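Local coordinates for protein leucyl-trna synthetase (Plasmodium knowlesi, PDB 5FOF) that probably hydrolyses mischarged aminoacyl-tRNA, serving as the editing domain of a cytosolic leucyl-tRNA synthetase that joins leucine to its tRNA, at residues K111-Y116 and V122-T127; P156-G161 and F165-I170. All coordinates share one frame; numbering follows the deposited sequence.

Interaction 1: residues K111-Y116 and V122-T127; sequences KQRLHY and VNNVMT
His115 and Asn123 meet backbone to backbone where a loop of the editing domain folds back on itself; the line from the CA of Arg113 to that of Tyr116 and the line from Val122 to Met126 lie 106° apart. The segments come closest where the CA atoms of Tyr116 and Val122 lie 4.9 Å apart, and five residues close the excursion between them. Two bonds join one residue pair in both directions: Asn123 N donates to His115 O (3.1 Å) almost straight, and the imidazole ND1 of His115 donates to Asn123 O (3.1 Å) from outside the carbonyl plane. CG of His115 lies anti to the backbone N (chi1 177°), a placing that swings the ring, and with it ND1, toward Asn123 O. Farther along, the buried amide of Asn124 uses ND2 to reach Arg113 O at 3.2 Å, a more bent bond. Val122 fills the angle between the segments: CG1 packs near the carbonyl oxygens of Arg113 and His115, while CG2 meets the Tyr116 ring near CE1. At the other end, the Arg113 side chain, bent at chi3, runs nearly perpendicular to that of Met126, with NH1 3.6 Å from the methyl CE of Met126.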
loop_
_atom_site.group_PDB
_atom_site.type_symbol
_atom_site.label_atom_id
_atom_site.label_comp_id
_atom_site.label_asym_id
_atom_site.label_seq_id
_atom_site.Cartn_x
_atom_site.Cartn_y
_atom_site.Cartn_z
ATOM N N LYS A 111 1.051 -9.182 -14.074
ATOM C CA LYS A 111 1.980 -10.184 -13.555
ATOM C C LYS A 111 3.395 -9.723 -13.929
ATOM O O LYS A 111 3.550 -9.025 -14.919
ATOM C CB LYS A 111 1.654 -11.521 -14.243
ATOM C CG LYS A 111 2.422 -12.744 -13.751
ATOM C CD LYS A 111 2.512 -13.846 -14.815
ATOM C CE LYS A 111 3.698 -14.779 -14.554
ATOM N NZ LYS A 111 4.030 -15.657 -15.715
ATOM N N GLN A 112 4.416 -10.099 -13.151
ATOM C CA GLN A 112 5.817 -9.727 -13.441
ATOM C C GLN A 112 6.283 -10.318 -14.775
ATOM O O GLN A 112 6.159 -11.520 -15.001
ATOM C CB GLN A 112 6.770 -10.192 -12.326
ATOM C CG GLN A 112 6.555 -9.499 -10.983
ATOM C CD GLN A 112 7.498 -9.958 -9.864
ATOM O OE1 GLN A 112 8.710 -10.095 -10.066
ATOM N NE2 GLN A 112 6.941 -10.184 -8.666
ATOM N N ARG A 113 6.805 -9.466 -15.652
ATOM C CA ARG A 113 7.244 -9.867 -16.985
ATOM C C ARG A 113 8.756 -9.861 -16.981
ATOM O O ARG A 113 9.367 -8.814 -16.844
ATOM C CB ARG A 113 6.696 -8.916 -18.061
ATOM C CG ARG A 113 5.210 -9.124 -18.366
ATOM C CD ARG A 113 4.739 -8.381 -19.610
ATOM N NE ARG A 113 5.559 -8.695 -20.781
ATOM C CZ ARG A 113 5.441 -8.120 -21.979
ATOM N NH1 ARG A 113 4.506 -7.196 -22.219
ATOM N NH2 ARG A 113 6.266 -8.489 -22.954
ATOM N N LEU A 114 9.353 -11.038 -17.135
ATOM C CA LEU A 114 10.775 -11.235 -16.897
ATOM C C LEU A 114 11.552 -11.364 -18.213
ATOM O O LEU A 114 12.256 -12.350 -18.427
ATOM C CB LEU A 114 10.972 -12.467 -15.997
ATOM C CG LEU A 114 10.200 -12.445 -14.663
ATOM C CD1 LEU A 114 10.162 -13.831 -14.025
ATOM C CD2 LEU A 114 10.794 -11.415 -13.706
ATOM N N HIS A 115 11.419 -10.359 -19.087
ATOM C CA HIS A 115 12.251 -10.259 -20.301
ATOM C C HIS A 115 13.678 -9.830 -19.923
ATOM O O HIS A 115 13.876 -8.811 -19.263
ATOM C CB HIS A 115 11.649 -9.288 -21.343
ATOM C CG HIS A 115 12.506 -9.099 -22.567
ATOM N ND1 HIS A 115 13.046 -7.878 -22.921
ATOM C CD2 HIS A 115 12.934 -9.983 -23.502
ATOM C CE1 HIS A 115 13.758 -8.016 -24.026
ATOM N NE2 HIS A 115 13.706 -9.282 -24.398
ATOM N N TYR A 116 14.651 -10.637 -20.342
ATOM C CA TYR A 116 16.067 -10.366 -20.140
ATOM C C TYR A 116 16.664 -9.893 -21.457
ATOM O O TYR A 116 17.149 -8.767 -21.549
ATOM C CB TYR A 116 16.787 -11.626 -19.626
ATOM C CG TYR A 116 16.457 -11.958 -18.180
ATOM C CD1 TYR A 116 17.108 -11.290 -17.123
ATOM C CD2 TYR A 116 15.487 -12.924 -17.859
ATOM C CE1 TYR A 116 16.806 -11.571 -15.797
ATOM C CE2 TYR A 116 15.182 -13.216 -16.533
ATOM C CZ TYR A 116 15.839 -12.536 -15.507
ATOM O OH TYR A 116 15.537 -12.818 -14.194
ATOM N N VAL A 122 16.537 -7.469 -15.648
ATOM C CA VAL A 122 15.227 -7.468 -16.302
ATOM C C VAL A 122 14.971 -6.058 -16.863
ATOM O O VAL A 122 15.273 -5.048 -16.219
ATOM C CB VAL A 122 14.097 -7.922 -15.336
ATOM C CG1 VAL A 122 12.733 -7.893 -16.019
ATOM C CG2 VAL A 122 14.375 -9.322 -14.794
ATOM N N ASN A 123 14.432 -6.010 -18.076
ATOM C CA ASN A 123 14.217 -4.755 -18.789
ATOM C C ASN A 123 13.197 -4.898 -19.926
ATOM O O ASN A 123 13.470 -5.488 -20.981
ATOM C CB ASN A 123 15.544 -4.225 -19.335
ATOM C CG ASN A 123 16.234 -5.220 -20.251
ATOM O OD1 ASN A 123 16.505 -6.358 -19.854
ATOM N ND2 ASN A 123 16.494 -4.810 -21.490
ATOM N N ASN A 124 12.014 -4.352 -19.692
ATOM C CA ASN A 124 10.954 -4.368 -20.675
ATOM C C ASN A 124 10.885 -2.998 -21.359
ATOM O O ASN A 124 9.938 -2.230 -21.164
ATOM C CB ASN A 124 9.645 -4.777 -20.011
ATOM C CG ASN A 124 9.769 -6.091 -19.271
ATOM O OD1 ASN A 124 9.416 -7.154 -19.793
ATOM N ND2 ASN A 124 10.307 -6.032 -18.060
ATOM N N VAL A 125 11.912 -2.722 -22.167
ATOM C CA VAL A 125 12.054 -1.442 -22.851
ATOM C C VAL A 125 10.971 -1.336 -23.919
ATOM O O VAL A 125 10.886 -2.175 -24.817
ATOM C CB VAL A 125 13.457 -1.263 -23.474
ATOM C CG1 VAL A 125 13.551 0.057 -24.255
ATOM C CG2 VAL A 125 14.526 -1.325 -22.384
ATOM N N MET A 126 10.144 -0.302 -23.794
ATOM C CA MET A 126 9.000 -0.081 -24.661
ATOM C C MET A 126 8.886 1.393 -25.060
ATOM O O MET A 126 9.395 2.268 -24.365
ATOM C CB MET A 126 7.740 -0.512 -23.929
ATOM C CG MET A 126 7.632 -2.010 -23.723
ATOM S SD MET A 126 5.988 -2.520 -23.195
ATOM C CE MET A 126 6.370 -4.182 -22.667
ATOM N N THR A 127 8.234 1.659 -26.190
ATOM C CA THR A 127 7.877 3.032 -26.576
ATOM C C THR A 127 6.601 3.473 -25.871
ATOM O O THR A 127 5.827 2.636 -25.406
ATOM C CB THR A 127 7.636 3.151 -28.081
ATOM O OG1 THR A 127 6.648 2.192 -28.464
ATOM C CG2 THR A 127 8.931 2.919 -28.854
#

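Interaction 2: residues P156-G161 and F165-I170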
loop_
_atom_site.group_PDB
_atom_site.type_symbol
_atom_site.label_atom_id
_atom_site.label_comp_id
_atom_site.label_asym_id
_atom_site.label_seq_id
_atom_site.Cartn_x
_atom_site.Cartn_y
_atom_site.Cartn_z
ATOM N N PRO A 156 7.359 -1.323 -17.312
ATOM C CA PRO A 156 8.331 -1.185 -18.401
ATOM C C PRO A 156 9.201 0.048 -18.239
ATOM O O PRO A 156 8.889 0.931 -17.435
ATOM C CB PRO A 156 7.439 -1.011 -19.627
ATOM C CG PRO A 156 6.241 -0.283 -19.108
ATOM C CD PRO A 156 6.066 -0.704 -17.668
ATOM N N MET A 157 10.275 0.110 -19.022
ATOM C CA MET A 157 11.090 1.324 -19.152
ATOM C C MET A 157 10.769 1.985 -20.489
ATOM O O MET A 157 10.517 1.285 -21.468
ATOM C CB MET A 157 12.573 0.983 -19.050
ATOM C CG MET A 157 12.893 0.010 -17.929
ATOM S SD MET A 157 14.608 0.112 -17.392
ATOM C CE MET A 157 14.823 -1.598 -16.904
ATOM N N LEU A 158 10.753 3.318 -20.511
ATOM C CA LEU A 158 10.413 4.110 -21.715
ATOM C C LEU A 158 11.637 4.393 -22.588
ATOM O O LEU A 158 12.713 4.701 -22.071
ATOM C CB LEU A 158 9.754 5.444 -21.318
ATOM C CG LEU A 158 9.212 6.409 -22.393
ATOM C CD1 LEU A 158 8.124 5.783 -23.261
ATOM C CD2 LEU A 158 8.669 7.682 -21.737
ATOM N N SER A 159 11.455 4.324 -23.910
ATOM C CA SER A 159 12.533 4.595 -24.869
ATOM C C SER A 159 12.004 5.031 -26.241
ATOM O O SER A 159 10.898 4.666 -26.615
ATOM C CB SER A 159 13.394 3.336 -25.023
ATOM O OG SER A 159 14.548 3.585 -25.796
ATOM N N LYS A 160 12.798 5.830 -26.962
ATOM C CA LYS A 160 12.612 6.092 -28.412
ATOM C C LYS A 160 13.762 5.470 -29.224
ATOM O O LYS A 160 13.963 5.822 -30.393
ATOM C CB LYS A 160 12.594 7.604 -28.718
ATOM C CG LYS A 160 11.474 8.417 -28.086
ATOM C CD LYS A 160 11.287 9.777 -28.768
ATOM C CE LYS A 160 12.523 10.674 -28.701
ATOM N NZ LYS A 160 12.992 10.968 -27.312
ATOM N N GLY A 161 14.535 4.576 -28.600
ATOM C CA GLY A 161 15.713 3.990 -29.239
ATOM C C GLY A 161 16.828 4.966 -29.590
ATOM O O GLY A 161 17.577 4.725 -30.540
ATOM N N PHE A 165 20.515 5.916 -21.664
ATOM C CA PHE A 165 20.039 6.150 -20.305
ATOM C C PHE A 165 18.576 5.739 -20.183
ATOM O O PHE A 165 17.809 5.859 -21.147
ATOM C CB PHE A 165 20.198 7.622 -19.932
ATOM C CG PHE A 165 21.600 8.134 -20.098
ATOM C CD1 PHE A 165 22.589 7.795 -19.178
ATOM C CD2 PHE A 165 21.939 8.943 -21.179
ATOM C CE1 PHE A 165 23.884 8.262 -19.326
ATOM C CE2 PHE A 165 23.234 9.417 -21.328
ATOM C CZ PHE A 165 24.209 9.072 -20.402
ATOM N N SER A 166 18.206 5.273 -18.989
ATOM C CA SER A 166 16.869 4.755 -18.723
ATOM C C SER A 166 15.873 5.885 -18.584
ATOM O O SER A 166 16.241 7.034 -18.345
ATOM C CB SER A 166 16.833 3.916 -17.432
ATOM O OG SER A 166 17.828 2.902 -17.406
ATOM N N ASP A 167 14.602 5.535 -18.717
ATOM C CA ASP A 167 13.507 6.477 -18.534
ATOM C C ASP A 167 12.237 5.692 -18.181
ATOM O O ASP A 167 12.080 4.528 -18.585
ATOM C CB ASP A 167 13.323 7.278 -19.835
ATOM C CG ASP A 167 12.472 8.537 -19.670
ATOM O OD1 ASP A 167 12.130 8.941 -18.525
ATOM O OD2 ASP A 167 12.157 9.134 -20.729
ATOM N N LEU A 168 11.340 6.327 -17.435
ATOM C CA LEU A 168 10.037 5.746 -17.100
ATOM C C LEU A 168 8.913 6.620 -17.672
ATOM O O LEU A 168 9.089 7.828 -17.829
ATOM C CB LEU A 168 9.904 5.649 -15.583
ATOM C CG LEU A 168 11.033 4.901 -14.865
ATOM C CD1 LEU A 168 11.060 5.272 -13.394
ATOM C CD2 LEU A 168 10.897 3.399 -15.049
ATOM N N LEU A 169 7.767 6.013 -17.976
ATOM C CA LEU A 169 6.576 6.769 -18.401
ATOM C C LEU A 169 5.755 7.175 -17.177
ATOM O O LEU A 169 5.155 6.324 -16.522
ATOM C CB LEU A 169 5.719 5.952 -19.372
ATOM C CG LEU A 169 4.419 6.591 -19.898
ATOM C CD1 LEU A 169 4.565 8.074 -20.213
ATOM C CD2 LEU A 169 3.919 5.854 -21.138
ATOM N N ILE A 170 5.738 8.473 -16.874
ATOM C CA ILE A 170 5.037 9.003 -15.703
ATOM C C ILE A 170 3.822 9.776 -16.186
ATOM O O ILE A 170 3.976 10.790 -16.842
ATOM C CB ILE A 170 5.967 9.925 -14.883
ATOM C CG1 ILE A 170 7.214 9.154 -14.417
ATOM C CG2 ILE A 170 5.245 10.532 -13.686
ATOM C CD1 ILE A 170 6.920 7.859 -13.678
HETATM O O HOH W 1 14.546 3.180 -20.515
#
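The carboxylate of Asp167 has the methyl CD2 of Leu158 over one face, 3.9 Å from OD2, and the two side chains run alongside each other in a common direction. On the other oxygen, OD1 takes a weak, strongly bent bond from Leu168 N within its own segment, which probably helps limit rotation of the carboxylate. This is a loop-to-strand contact of the editing domain: 165-170 returns past strand 157-158 before entering strand 170-175. A second flat group, the main-chain carbonyl of Asp167, accepts Leu158 N from above its plane, 42° out and so away from a lone-pair direction. The N-to-O separation, 2.6 Å, is short, and at this resolution its exact value carries little weight. The reciprocal link is made through water: one molecule donates to Leu158 O at 2.8 Å and accepts from Asp167 N at 3.0 Å. Leu158 and Asp167 are thus joined through both N and O of each residue, one link direct and one through solvent, although the chain around Asp167 is in no regular strand. Apolar packing continues along Leu158, whose CG stands anti to the backbone N (chi1 -176°), directing CD2 to within 4.2 Å of Leu169 CB. Both leucines also touch Ile131 of helix 128-134, whereas Leu168 turns to helix 143-151 and brings its CD2 near Pro156 O. Beyond the strand, the chain bends in an ST turn, in which Ser159 OG accepts the backbone N of Gly161 at 3.0 Å.

In the fold
Interactions 1 and 2 follow one another along the chain, their centres 11 Å apart, and are joined by the small parallel sheet of strands 125-126 and 157-158. The evidence is a probable pair of backbone bonds: Met126 N to Met157 O at 2.8 Å and Ser159 N to Met126 O at 2.9 Å. Both contacts are only partly buried, well away from the chain's centre. Interaction 1 pairs one backbone bond with two from side chains to main-chain oxygens, between the exposed 113-116 and a segment whose Val122 and Asn124 are buried; interaction 2 combines a direct and a water-mediated main-chain link with leucine packing. Helix 128-134 serves both, since Ile131 touches Met126 as well as Leu158.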